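Local structure of N-acetylglucosamine-6-phosphate deacetylase (Thermotoga maritima, 1O12) at residues A[59-64]-A[125-130]; A[68-73]-A[90-95]; A[120-125]-A[158-163]; A[150-155]-A[175-180]. The protein probably removes the acetyl group from N-acetylglucosamine 6-phosphate, as a metal-dependent hydrolase of the NagA family. All blocks are in the same frame, centred on the assembly; numbering follows the deposited sequence.

Interaction 1 (A[59-64]-A[125-130]); sequences DPHIHG and HLEGPY. With FE (Fe (III) ion), chain C.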
loop_
_atom_site.group_PDB
_atom_site.type_symbol
_atom_site.label_atom_id
_atom_site.label_comp_id
_atom_site.label_asym_id
_atom_site.label_seq_id
_atom_site.Cartn_x
_atom_site.Cartn_y
_atom_site.Cartn_z
ATOM N N ASP A 59 2.412 -25.470 -3.646
ATOM C CA ASP A 59 2.494 -24.937 -2.287
ATOM C C ASP A 59 3.960 -24.955 -1.880
ATOM O O ASP A 59 4.496 -25.991 -1.512
ATOM C CB ASP A 59 1.673 -25.771 -1.293
ATOM C CG ASP A 59 1.439 -25.029 0.022
ATOM O OD1 ASP A 59 2.125 -24.013 0.230
ATOM O OD2 ASP A 59 0.592 -25.446 0.846
ATOM N N PRO A 60 4.617 -23.783 -1.914
ATOM C CA PRO A 60 6.031 -23.693 -1.554
ATOM C C PRO A 60 6.261 -23.508 -0.077
ATOM O O PRO A 60 7.405 -23.387 0.364
ATOM C CB PRO A 60 6.493 -22.486 -2.357
ATOM C CG PRO A 60 5.295 -21.549 -2.229
ATOM C CD PRO A 60 4.114 -22.484 -2.428
ATOM N N HIS A 61 5.176 -23.498 0.691
ATOM C CA HIS A 61 5.290 -23.268 2.124
ATOM C C HIS A 61 4.252 -24.030 2.929
ATOM O O HIS A 61 3.164 -23.513 3.175
ATOM C CB HIS A 61 5.152 -21.766 2.407
ATOM C CG HIS A 61 5.631 -21.363 3.760
ATOM N ND1 HIS A 61 5.877 -20.051 4.103
ATOM C CD2 HIS A 61 5.912 -22.096 4.865
ATOM C CE1 HIS A 61 6.289 -19.990 5.356
ATOM N NE2 HIS A 61 6.321 -21.217 5.841
ATOM N N ILE A 62 4.588 -25.255 3.332
ATOM C CA ILE A 62 3.707 -26.091 4.149
ATOM C C ILE A 62 4.578 -26.990 5.043
ATOM O O ILE A 62 5.449 -27.700 4.544
ATOM C CB ILE A 62 2.749 -26.975 3.270
ATOM C CG1 ILE A 62 2.031 -28.015 4.142
ATOM C CG2 ILE A 62 3.506 -27.654 2.160
ATOM C CD1 ILE A 62 1.001 -28.853 3.379
ATOM N N HIS A 63 4.317 -26.968 6.349
ATOM C CA HIS A 63 5.071 -27.751 7.335
ATOM C C HIS A 63 4.604 -29.203 7.459
ATOM O O HIS A 63 5.402 -30.128 7.519
ATOM C CB HIS A 63 4.956 -27.068 8.711
ATOM C CG HIS A 63 5.360 -25.631 8.695
ATOM N ND1 HIS A 63 6.677 -25.235 8.728
ATOM C CD2 HIS A 63 4.632 -24.499 8.523
ATOM C CE1 HIS A 63 6.746 -23.923 8.573
ATOM N NE2 HIS A 63 5.519 -23.453 8.443
ATOM N N GLY A 64 3.286 -29.375 7.509
ATOM C CA GLY A 64 2.699 -30.682 7.667
ATOM C C GLY A 64 1.215 -30.515 7.467
ATOM O O GLY A 64 0.743 -29.392 7.238
ATOM N N HIS A 125 11.971 -26.461 1.877
ATOM C CA HIS A 125 11.986 -25.012 2.105
ATOM C C HIS A 125 12.453 -24.842 3.539
ATOM O O HIS A 125 11.786 -25.279 4.502
ATOM C CB HIS A 125 10.592 -24.394 1.909
ATOM C CG HIS A 125 10.504 -22.947 2.286
ATOM N ND1 HIS A 125 9.356 -22.200 2.095
ATOM C CD2 HIS A 125 11.399 -22.117 2.872
ATOM C CE1 HIS A 125 9.549 -20.975 2.552
ATOM N NE2 HIS A 125 10.780 -20.897 3.030
ATOM N N LEU A 126 13.636 -24.243 3.656
ATOM C CA LEU A 126 14.254 -24.025 4.947
ATOM C C LEU A 126 13.867 -22.653 5.494
ATOM O O LEU A 126 14.465 -21.625 5.132
ATOM C CB LEU A 126 15.788 -24.165 4.830
ATOM C CG LEU A 126 16.398 -25.503 4.357
ATOM C CD1 LEU A 126 17.874 -25.331 4.056
ATOM C CD2 LEU A 126 16.236 -26.558 5.419
ATOM N N GLU A 127 12.840 -22.662 6.344
ATOM C CA GLU A 127 12.347 -21.454 6.987
ATOM C C GLU A 127 13.101 -21.361 8.299
ATOM O O GLU A 127 12.816 -22.087 9.239
ATOM C CB GLU A 127 10.847 -21.555 7.276
ATOM C CG GLU A 127 10.175 -20.187 7.465
ATOM C CD GLU A 127 8.893 -20.259 8.255
ATOM O OE1 GLU A 127 7.978 -21.038 7.917
ATOM O OE2 GLU A 127 8.792 -19.519 9.240
ATOM N N GLY A 128 14.057 -20.456 8.367
ATOM C CA GLY A 128 14.854 -20.361 9.566
ATOM C C GLY A 128 16.033 -21.277 9.272
ATOM O O GLY A 128 15.995 -22.009 8.285
ATOM N N PRO A 129 17.054 -21.326 10.128
ATOM C CA PRO A 129 17.210 -20.595 11.387
ATOM C C PRO A 129 17.877 -19.222 11.288
ATOM O O PRO A 129 18.118 -18.592 12.315
ATOM C CB PRO A 129 18.041 -21.558 12.218
ATOM C CG PRO A 129 19.051 -22.055 11.151
ATOM C CD PRO A 129 18.184 -22.254 9.907
ATOM N N TYR A 130 18.187 -18.759 10.081
ATOM C CA TYR A 130 18.830 -17.458 9.934
ATOM C C TYR A 130 17.834 -16.286 9.922
ATOM O O TYR A 130 17.761 -15.472 8.983
ATOM C CB TYR A 130 19.691 -17.456 8.679
ATOM C CG TYR A 130 20.489 -18.722 8.559
ATOM C CD1 TYR A 130 21.411 -19.083 9.546
ATOM C CD2 TYR A 130 20.271 -19.606 7.500
ATOM C CE1 TYR A 130 22.088 -20.297 9.490
ATOM C CE2 TYR A 130 20.941 -20.823 7.431
ATOM C CZ TYR A 130 21.842 -21.169 8.429
ATOM O OH TYR A 130 22.440 -22.410 8.399
HETATM FE FE FE C . 7.096 -18.207 9.719
HETATM O O HOH W 1 5.725 -20.619 10.103
#

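Interaction 2 (A[68-73]-A[90-95]); sequences ADTMNC and FLATTV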
loop_
_atom_site.group_PDB
_atom_site.type_symbol
_atom_site.label_atom_id
_atom_site.label_comp_id
_atom_site.label_asym_id
_atom_site.label_seq_id
_atom_site.Cartn_x
_atom_site.Cartn_y
_atom_site.Cartn_z
ATOM N N ALA A 68 0.882 -35.471 9.375
ATOM C CA ALA A 68 2.244 -35.585 8.825
ATOM C C ALA A 68 3.048 -34.297 8.965
ATOM O O ALA A 68 2.524 -33.215 8.728
ATOM C CB ALA A 68 2.164 -35.980 7.367
ATOM N N ASP A 69 4.312 -34.403 9.355
ATOM C CA ASP A 69 5.164 -33.225 9.506
ATOM C C ASP A 69 6.405 -33.407 8.663
ATOM O O ASP A 69 6.774 -34.519 8.289
ATOM C CB ASP A 69 5.698 -33.031 10.930
ATOM C CG ASP A 69 4.745 -33.481 12.000
ATOM O OD1 ASP A 69 4.250 -32.592 12.745
ATOM O OD2 ASP A 69 4.510 -34.717 12.114
ATOM N N THR A 70 7.079 -32.292 8.429
ATOM C CA THR A 70 8.309 -32.275 7.682
ATOM C C THR A 70 9.435 -32.634 8.673
ATOM O O THR A 70 10.482 -33.167 8.283
ATOM C CB THR A 70 8.505 -30.866 7.061
ATOM O OG1 THR A 70 7.519 -30.677 6.042
ATOM C CG2 THR A 70 9.901 -30.687 6.469
HETATM N N MSE A 71 9.209 -32.364 9.957
HETATM C CA MSE A 71 10.219 -32.676 10.960
HETATM C C MSE A 71 10.430 -34.192 11.103
HETATM O O MSE A 71 11.528 -34.643 11.436
HETATM C CB MSE A 71 9.866 -32.040 12.316
HETATM C CG MSE A 71 9.948 -30.498 12.341
HETATM SE SE MSE A 71 11.481 -29.636 11.372
HETATM C CE MSE A 71 12.766 -29.446 12.836
ATOM N N ASN A 72 9.389 -34.975 10.830
ATOM C CA ASN A 72 9.479 -36.433 10.909
ATOM C C ASN A 72 9.606 -37.048 9.511
ATOM O O ASN A 72 9.653 -38.260 9.351
ATOM C CB ASN A 72 8.262 -36.984 11.667
ATOM C CG ASN A 72 8.214 -36.493 13.143
ATOM O OD1 ASN A 72 9.060 -36.880 13.975
ATOM N ND2 ASN A 72 7.243 -35.629 13.457
ATOM N N CYS A 73 9.659 -36.179 8.504
ATOM C CA CYS A 73 9.831 -36.547 7.112
ATOM C C CYS A 73 8.774 -37.451 6.561
ATOM O O CYS A 73 9.079 -38.409 5.853
ATOM C CB CYS A 73 11.188 -37.190 6.907
ATOM S SG CYS A 73 12.572 -36.197 7.528
ATOM N N PHE A 90 5.098 -29.362 -4.235
ATOM C CA PHE A 90 5.198 -28.728 -2.936
ATOM C C PHE A 90 6.618 -28.796 -2.379
ATOM O O PHE A 90 7.493 -29.528 -2.873
ATOM C CB PHE A 90 4.182 -29.319 -1.960
ATOM C CG PHE A 90 4.587 -30.646 -1.342
ATOM C CD1 PHE A 90 5.074 -30.701 -0.023
ATOM C CD2 PHE A 90 4.382 -31.835 -2.020
ATOM C CE1 PHE A 90 5.332 -31.937 0.601
ATOM C CE2 PHE A 90 4.631 -33.047 -1.416
ATOM C CZ PHE A 90 5.107 -33.103 -0.098
ATOM N N LEU A 91 6.830 -27.974 -1.364
ATOM C CA LEU A 91 8.097 -27.852 -0.678
ATOM C C LEU A 91 7.804 -28.079 0.801
ATOM O O LEU A 91 7.109 -27.274 1.445
ATOM C CB LEU A 91 8.652 -26.437 -0.911
ATOM C CG LEU A 91 9.927 -26.132 -1.702
ATOM C CD1 LEU A 91 10.097 -27.072 -2.876
ATOM C CD2 LEU A 91 9.882 -24.657 -2.135
ATOM N N ALA A 92 8.310 -29.200 1.310
ATOM C CA ALA A 92 8.185 -29.572 2.718
ATOM C C ALA A 92 9.027 -28.520 3.424
ATOM O O ALA A 92 10.215 -28.422 3.213
ATOM C CB ALA A 92 8.750 -30.963 2.934
ATOM N N THR A 93 8.391 -27.723 4.258
ATOM C CA THR A 93 9.038 -26.611 4.931
ATOM C C THR A 93 9.425 -26.908 6.355
ATOM O O THR A 93 8.650 -27.469 7.120
ATOM C CB THR A 93 8.096 -25.379 4.887
ATOM O OG1 THR A 93 7.538 -25.285 3.567
ATOM C CG2 THR A 93 8.843 -24.081 5.216
ATOM N N THR A 94 10.630 -26.510 6.718
ATOM C CA THR A 94 11.122 -26.737 8.066
ATOM C C THR A 94 10.897 -25.501 8.918
ATOM O O THR A 94 10.389 -24.480 8.448
ATOM C CB THR A 94 12.625 -26.994 8.034
ATOM O OG1 THR A 94 13.280 -25.860 7.441
ATOM C CG2 THR A 94 12.939 -28.236 7.201
ATOM N N VAL A 95 11.253 -25.606 10.192
ATOM C CA VAL A 95 11.192 -24.458 11.086
ATOM C C VAL A 95 12.630 -24.347 11.617
ATOM O O VAL A 95 13.467 -25.164 11.253
ATOM C CB VAL A 95 10.193 -24.675 12.238
ATOM C CG1 VAL A 95 8.786 -24.620 11.700
ATOM C CG2 VAL A 95 10.446 -26.004 12.919
#

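Interaction 3 (A[120-125]-A[158-163]); sequences SLLGVH and PAKMLT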
loop_
_atom_site.group_PDB
_atom_site.type_symbol
_atom_site.label_atom_id
_atom_site.label_comp_id
_atom_site.label_asym_id
_atom_site.label_seq_id
_atom_site.Cartn_x
_atom_site.Cartn_y
_atom_site.Cartn_z
ATOM N N SER A 120 5.379 -35.204 -6.075
ATOM C CA SER A 120 5.030 -33.797 -6.094
ATOM C C SER A 120 6.032 -33.026 -5.221
ATOM O O SER A 120 6.051 -31.804 -5.210
ATOM C CB SER A 120 3.574 -33.598 -5.620
ATOM O OG SER A 120 3.304 -34.279 -4.394
ATOM N N LEU A 121 6.894 -33.743 -4.516
ATOM C CA LEU A 121 7.886 -33.090 -3.671
ATOM C C LEU A 121 9.069 -32.530 -4.470
ATOM O O LEU A 121 9.901 -33.267 -4.985
ATOM C CB LEU A 121 8.385 -34.067 -2.625
ATOM C CG LEU A 121 9.554 -33.583 -1.774
ATOM C CD1 LEU A 121 9.059 -32.594 -0.722
ATOM C CD2 LEU A 121 10.211 -34.784 -1.079
ATOM N N LEU A 122 9.139 -31.214 -4.569
ATOM C CA LEU A 122 10.206 -30.564 -5.302
ATOM C C LEU A 122 11.443 -30.511 -4.429
ATOM O O LEU A 122 12.565 -30.553 -4.908
ATOM C CB LEU A 122 9.807 -29.144 -5.651
ATOM C CG LEU A 122 10.362 -28.440 -6.905
ATOM C CD1 LEU A 122 10.852 -27.058 -6.524
ATOM C CD2 LEU A 122 11.434 -29.244 -7.577
ATOM N N GLY A 123 11.235 -30.407 -3.134
ATOM C CA GLY A 123 12.366 -30.331 -2.243
ATOM C C GLY A 123 12.000 -29.810 -0.870
ATOM O O GLY A 123 10.878 -30.015 -0.366
ATOM N N VAL A 124 12.945 -29.087 -0.285
ATOM C CA VAL A 124 12.767 -28.573 1.044
ATOM C C VAL A 124 12.896 -27.073 1.140
ATOM O O VAL A 124 13.799 -26.488 0.551
ATOM C CB VAL A 124 13.781 -29.241 1.991
ATOM C CG1 VAL A 124 13.809 -28.530 3.358
ATOM C CG2 VAL A 124 13.405 -30.709 2.146
ATOM N N HIS A 125 11.971 -26.461 1.877
ATOM C CA HIS A 125 11.986 -25.012 2.105
ATOM C C HIS A 125 12.453 -24.842 3.539
ATOM O O HIS A 125 11.786 -25.279 4.502
ATOM C CB HIS A 125 10.592 -24.394 1.909
ATOM C CG HIS A 125 10.504 -22.947 2.286
ATOM N ND1 HIS A 125 9.356 -22.200 2.095
ATOM C CD2 HIS A 125 11.399 -22.117 2.872
ATOM C CE1 HIS A 125 9.549 -20.975 2.552
ATOM N NE2 HIS A 125 10.780 -20.897 3.030
ATOM N N PRO A 158 18.559 -31.397 -1.742
ATOM C CA PRO A 158 17.269 -30.887 -2.218
ATOM C C PRO A 158 16.662 -29.606 -1.606
ATOM O O PRO A 158 15.451 -29.429 -1.622
ATOM C CB PRO A 158 16.354 -32.096 -2.052
ATOM C CG PRO A 158 16.837 -32.677 -0.775
ATOM C CD PRO A 158 18.366 -32.589 -0.896
ATOM N N ALA A 159 17.482 -28.721 -1.059
ATOM C CA ALA A 159 16.921 -27.471 -0.556
ATOM C C ALA A 159 16.501 -26.727 -1.829
ATOM O O ALA A 159 17.210 -26.775 -2.841
ATOM C CB ALA A 159 17.976 -26.668 0.193
ATOM N N LYS A 160 15.364 -26.044 -1.789
ATOM C CA LYS A 160 14.898 -25.326 -2.957
ATOM C C LYS A 160 14.593 -23.890 -2.651
ATOM O O LYS A 160 14.580 -23.053 -3.543
ATOM C CB LYS A 160 13.651 -25.991 -3.528
ATOM C CG LYS A 160 13.945 -27.356 -4.151
ATOM C CD LYS A 160 14.890 -27.253 -5.339
ATOM C CE LYS A 160 15.370 -28.634 -5.827
ATOM N NZ LYS A 160 16.397 -28.578 -6.915
HETATM N N MSE A 161 14.364 -23.603 -1.377
HETATM C CA MSE A 161 14.015 -22.259 -0.963
HETATM C C MSE A 161 14.515 -22.019 0.447
HETATM O O MSE A 161 14.649 -22.947 1.236
HETATM C CB MSE A 161 12.504 -22.084 -1.026
HETATM C CG MSE A 161 12.063 -20.693 -0.753
HETATM SE SE MSE A 161 10.180 -20.414 -1.120
HETATM C CE MSE A 161 10.199 -20.312 -3.068
ATOM N N LEU A 162 14.762 -20.770 0.783
ATOM C CA LEU A 162 15.277 -20.469 2.101
ATOM C C LEU A 162 14.762 -19.129 2.560
ATOM O O LEU A 162 14.910 -18.144 1.845
ATOM C CB LEU A 162 16.798 -20.431 2.005
ATOM C CG LEU A 162 17.821 -20.092 3.092
ATOM C CD1 LEU A 162 17.382 -18.901 3.935
ATOM C CD2 LEU A 162 18.061 -21.310 3.896
ATOM N N THR A 163 14.159 -19.075 3.744
ATOM C CA THR A 163 13.686 -17.791 4.272
ATOM C C THR A 163 14.655 -17.217 5.323
ATOM O O THR A 163 14.905 -17.834 6.368
ATOM C CB THR A 163 12.294 -17.900 4.916
ATOM O OG1 THR A 163 11.338 -18.224 3.914
ATOM C CG2 THR A 163 11.901 -16.565 5.564
#

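Interaction 4 (A[150-155]-A[175-180]); sequences RELSEI and LRLVKR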
loop_
_atom_site.group_PDB
_atom_site.type_symbol
_atom_site.label_atom_id
_atom_site.label_comp_id
_atom_site.label_asym_id
_atom_site.label_seq_id
_atom_site.Cartn_x
_atom_site.Cartn_y
_atom_site.Cartn_z
ATOM N N ARG A 150 30.552 -22.730 7.826
ATOM C CA ARG A 150 30.447 -24.145 8.175
ATOM C C ARG A 150 29.059 -24.699 7.849
ATOM O O ARG A 150 28.926 -25.840 7.406
ATOM C CB ARG A 150 30.731 -24.329 9.669
ATOM C CG ARG A 150 30.508 -25.745 10.240
ATOM C CD ARG A 150 30.746 -25.740 11.768
ATOM N NE ARG A 150 32.004 -25.050 12.095
ATOM C CZ ARG A 150 32.474 -24.814 13.330
ATOM N NH1 ARG A 150 31.795 -25.210 14.410
ATOM N NH2 ARG A 150 33.638 -24.179 13.486
ATOM N N GLU A 151 28.011 -23.911 8.076
ATOM C CA GLU A 151 26.677 -24.407 7.766
ATOM C C GLU A 151 26.341 -24.207 6.291
ATOM O O GLU A 151 25.701 -25.050 5.671
ATOM C CB GLU A 151 25.623 -23.730 8.649
ATOM C CG GLU A 151 25.656 -24.211 10.077
ATOM C CD GLU A 151 24.634 -23.515 10.954
ATOM O OE1 GLU A 151 23.417 -23.778 10.786
ATOM O OE2 GLU A 151 25.056 -22.693 11.804
ATOM N N LEU A 152 26.790 -23.102 5.725
ATOM C CA LEU A 152 26.501 -22.850 4.343
ATOM C C LEU A 152 26.846 -24.083 3.505
ATOM O O LEU A 152 26.178 -24.377 2.509
ATOM C CB LEU A 152 27.309 -21.662 3.858
ATOM C CG LEU A 152 26.823 -21.147 2.504
ATOM C CD1 LEU A 152 25.504 -20.358 2.736
ATOM C CD2 LEU A 152 27.892 -20.259 1.834
ATOM N N SER A 153 27.873 -24.819 3.925
ATOM C CA SER A 153 28.312 -26.002 3.182
ATOM C C SER A 153 27.372 -27.205 3.239
ATOM O O SER A 153 27.543 -28.152 2.486
ATOM C CB SER A 153 29.714 -26.443 3.647
ATOM O OG SER A 153 29.657 -27.253 4.815
ATOM N N GLU A 154 26.398 -27.188 4.136
ATOM C CA GLU A 154 25.461 -28.297 4.219
ATOM C C GLU A 154 24.145 -27.998 3.483
ATOM O O GLU A 154 23.282 -28.863 3.385
ATOM C CB GLU A 154 25.149 -28.625 5.679
ATOM C CG GLU A 154 26.335 -29.083 6.496
ATOM C CD GLU A 154 26.961 -30.342 5.951
ATOM O OE1 GLU A 154 28.199 -30.408 5.947
ATOM O OE2 GLU A 154 26.226 -31.272 5.537
ATOM N N ILE A 155 23.993 -26.793 2.944
ATOM C CA ILE A 155 22.754 -26.424 2.262
ATOM C C ILE A 155 22.870 -26.522 0.753
ATOM O O ILE A 155 23.571 -25.730 0.124
ATOM C CB ILE A 155 22.326 -24.990 2.616
ATOM C CG1 ILE A 155 22.169 -24.855 4.133
ATOM C CG2 ILE A 155 21.050 -24.651 1.909
ATOM C CD1 ILE A 155 21.864 -23.414 4.619
ATOM N N LEU A 175 23.671 -15.402 -0.162
ATOM C CA LEU A 175 23.598 -15.130 -1.587
ATOM C C LEU A 175 24.339 -16.175 -2.394
ATOM O O LEU A 175 24.115 -16.324 -3.598
ATOM C CB LEU A 175 24.184 -13.773 -1.898
ATOM C CG LEU A 175 23.353 -12.661 -1.303
ATOM C CD1 LEU A 175 24.135 -11.364 -1.368
ATOM C CD2 LEU A 175 22.049 -12.578 -2.070
ATOM N N ARG A 176 25.230 -16.905 -1.754
ATOM C CA ARG A 176 25.938 -17.888 -2.522
ATOM C C ARG A 176 25.095 -19.092 -2.834
ATOM O O ARG A 176 25.499 -19.931 -3.631
ATOM C CB ARG A 176 27.208 -18.280 -1.803
ATOM C CG ARG A 176 28.240 -17.184 -1.926
ATOM C CD ARG A 176 29.336 -17.382 -0.947
ATOM N NE ARG A 176 29.899 -18.717 -1.106
ATOM C CZ ARG A 176 30.647 -19.289 -0.180
ATOM N NH1 ARG A 176 30.906 -18.630 0.943
ATOM N NH2 ARG A 176 31.112 -20.515 -0.369
ATOM N N LEU A 177 23.904 -19.156 -2.237
ATOM C CA LEU A 177 23.007 -20.292 -2.431
ATOM C C LEU A 177 22.210 -20.251 -3.708
ATOM O O LEU A 177 21.859 -21.299 -4.242
ATOM C CB LEU A 177 22.027 -20.417 -1.271
ATOM C CG LEU A 177 22.689 -20.660 0.088
ATOM C CD1 LEU A 177 21.603 -20.789 1.171
ATOM C CD2 LEU A 177 23.536 -21.913 0.014
ATOM N N VAL A 178 21.932 -19.052 -4.206
ATOM C CA VAL A 178 21.137 -18.942 -5.413
ATOM C C VAL A 178 21.704 -19.733 -6.584
ATOM O O VAL A 178 20.944 -20.290 -7.384
ATOM C CB VAL A 178 20.942 -17.472 -5.809
ATOM C CG1 VAL A 178 20.129 -17.362 -7.114
ATOM C CG2 VAL A 178 20.209 -16.750 -4.680
ATOM N N LYS A 179 23.026 -19.811 -6.683
ATOM C CA LYS A 179 23.642 -20.551 -7.787
ATOM C C LYS A 179 23.416 -22.047 -7.605
ATOM O O LYS A 179 23.712 -22.822 -8.499
ATOM C CB LYS A 179 25.156 -20.258 -7.885
ATOM C CG LYS A 179 25.970 -20.819 -6.711
ATOM C CD LYS A 179 27.402 -20.252 -6.580
ATOM C CE LYS A 179 28.073 -20.799 -5.278
ATOM N NZ LYS A 179 29.413 -20.185 -4.909
ATOM N N ARG A 180 22.879 -22.450 -6.451
ATOM C CA ARG A 180 22.617 -23.864 -6.176
ATOM C C ARG A 180 21.152 -24.251 -6.415
ATOM O O ARG A 180 20.679 -25.300 -5.931
ATOM C CB ARG A 180 23.009 -24.209 -4.743
ATOM C CG ARG A 180 24.395 -23.770 -4.397
ATOM C CD ARG A 180 24.743 -24.103 -2.965
ATOM N NE ARG A 180 25.929 -23.354 -2.578
ATOM C CZ ARG A 180 26.569 -23.501 -1.428
ATOM N NH1 ARG A 180 26.142 -24.380 -0.530
ATOM N NH2 ARG A 180 27.641 -22.762 -1.187
#

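Interaction 1 (A[59-64]-A[125-130])
His61 and His125 bring the two backbones nearest to each other, yet their CA atoms remain 6.9 Å apart and no main-chain hydrogen bond joins the segments. The chain turns a corner at Pro60 and runs on into the short strand 61-62, whereas 125-127 is the end of a longer strand; the gap is spanned by side chains and by one backbone carbonyl, that of Pro60. Pro60 O accepts a hydrogen bond from His125 ND1 at 2.9 Å, and this carbonyl oxygen lies at the edge of the imidazole, near its plane. The same ring turns an edge onto the face of His61 in an edge-to-face pair, centroids 4.9 Å apart and planes at 56°. Because CG of His61 is anti to the backbone N (chi1 -164°), its ring reaches across to Glu127, and NE2 donates to OE1 at 2.7 Å. The bond is bent, with an angle of 136° at the hydrogen, and NE2 comes to the carboxylate from above its plane. His63 also presents an edge, its CE1 3.2 Å from Glu127 OE1, while its NE2 is hydrogen-bonded to Asp267, the predicted proton donor/acceptor. His61 ND1 is bonded to Glu237. His61 and His63 form the His-X-His signature of the amidohydrolases, but here the iron is held by Glu127, His188 and His209. Glu127 divides its oxygens: OE2 binds the iron at 2.2 Å and also bonds to His139, while OE1 goes to His61, a second-shell bond that probably limits how far the carboxylate can turn.

Interaction 2 (A[68-73]-A[90-95])
Thr70, which buries the largest area in this contact, meets Ala92 CB, Thr93 O and Thr94 CG2. Its CB sits 3.4 Å from Thr93 O. With OG1 anti to its own carbonyl carbon (chi1 -69°), the hydroxyl passes beside Ala92 CB at 3.4 Å on its way to the carbonyl of His63, to which it is hydrogen-bonded, and the methyl CG2 is left to meet Thr94 CG2 at 4.0 Å. Cut back to alanine, Thr70 loses its hydroxyl and methyl, which would probably leave the His63 carbonyl without this partner and open a gap beside Ala92 and Thr94. No hydrogen bond crosses between the segments: a loop is laid against a barrel strand and the residues that follow it, since 87-93 is one of the parallel strands of the TIM-barrel core and 68-73 begins with strand 68-69, the partner of 61-65 in a small antiparallel pair. Met71, present as selenomethionine, carries the contact on to Thr94 and Val95. Its chain bends at chi2 and chi3, which brings SE to 4.1 Å from Val95 CG2, crossing that side chain at a slant. Beyond the two segments, Met71 also touches Ile105 of helix 99-115.

Interaction 3 (A[120-125]-A[158-163])
Met161 lies over one face of the His125 imidazole. Its CG stands almost exactly above the ring, 3.9 Å from the centroid and 7° off the normal, a CH-pi contact; SE follows at 4.0 Å from the same centroid, the selenium counterpart of a sulfur-aromatic (Met-aromatic) contact. With CG anti to the backbone N (chi1 -174°) and the chain extended on to SE, the selenomethionine lies across the ring. Thr163 meets the same ring at its edge: OG1 is 2.9 Å from NE2 of His125 in a hydrogen bond, and this hydroxyl also pairs with Thr208. One imidazole is thus covered on a face and held at an edge by two residues of the neighbouring strand. At the other end, Lys160 runs over the backbone of 122-123, its CE 3.5 Å from Leu122 O, and its side chain crosses that of Leu122 at about a right angle, CG against CD1. Gly123, without a side chain, lets that chain pass close by and brings its CA to 3.3 Å from Pro158 O. Between these side-chain contacts run two backbone bonds, Val124 N to Pro158 O and Lys160 N to Val124 O, the latter 2.8 Å long. The register slips by one residue between the Val124-Ala159 and His125-Met161 bridges, which makes a beta bulge, and the strands 121-125 and 159-163 diverge by 43°. These are neighbouring parallel strands of the TIM barrel of the amidohydrolases, in which metal-binding residues such as Glu127 sit at the C-terminal ends of the strands.

Interaction 4 (A[150-155]-A[175-180])
Leu152 and Leu177 form the tightly packed, buried part of this contact, sliding past each other in opposite directions with Leu152 CD1 3.7 Å from Leu177 CD2. Ile155 closes the apolar patch from one side, its CG2 4.0 Å from Leu177 CD1 and its chain crossing that of Leu177 at about a right angle. Beside this patch Arg180, its chain extended from CG to NE, places NH1 at the type I beta turn 152-155. There it donates to two carbonyls, Leu152 O and Ile155 O, each at 3.0 Å. Leu152 O accepts a second hydrogen bond, from Ile155 N, on the opposite face of its carbonyl plane. Leu177 CD2 lies against one face of the Arg180 guanidinium. The solvent side is that of Arg176, which is partly exposed although Leu152 CD2 lies 3.5 Å above the plane of its guanidinium, over the centre; its NH1 is tied by a salt bridge to Glu149. A lysine in place of Arg180 lacks the flat guanidinium, and is likely to leave Leu152 O or Ile155 O without its side-chain donor and the turn less firmly tied to 175-180. A single guanidinium nitrogen thus serves two backbone carbonyls, and the positive charge of the group probably strengthens both bonds.

How the interactions relate
Interactions 1 and 3 share His125, whose ring is used by both: Pro60 and His61 in interaction 1, Met161 and Thr163 in interaction 3; their centres are 8 Å apart. Interactions 1 and 2, with centres 7 Å apart, are joined by the probable hydrogen bond between Thr94 N and His125 O (2.8 Å), and strand 87-93 is the neighbour of 121-127. Interaction 1 holds the iron ligand Glu127, while the side chains of Val95 and Thr163 each lie about 7 Å from the iron. Interaction 4 is peripheral, its centre 16 Å from that of interaction 1, but Tyr130 OH and Glu151 OE1 (2.9 Å) still link the two.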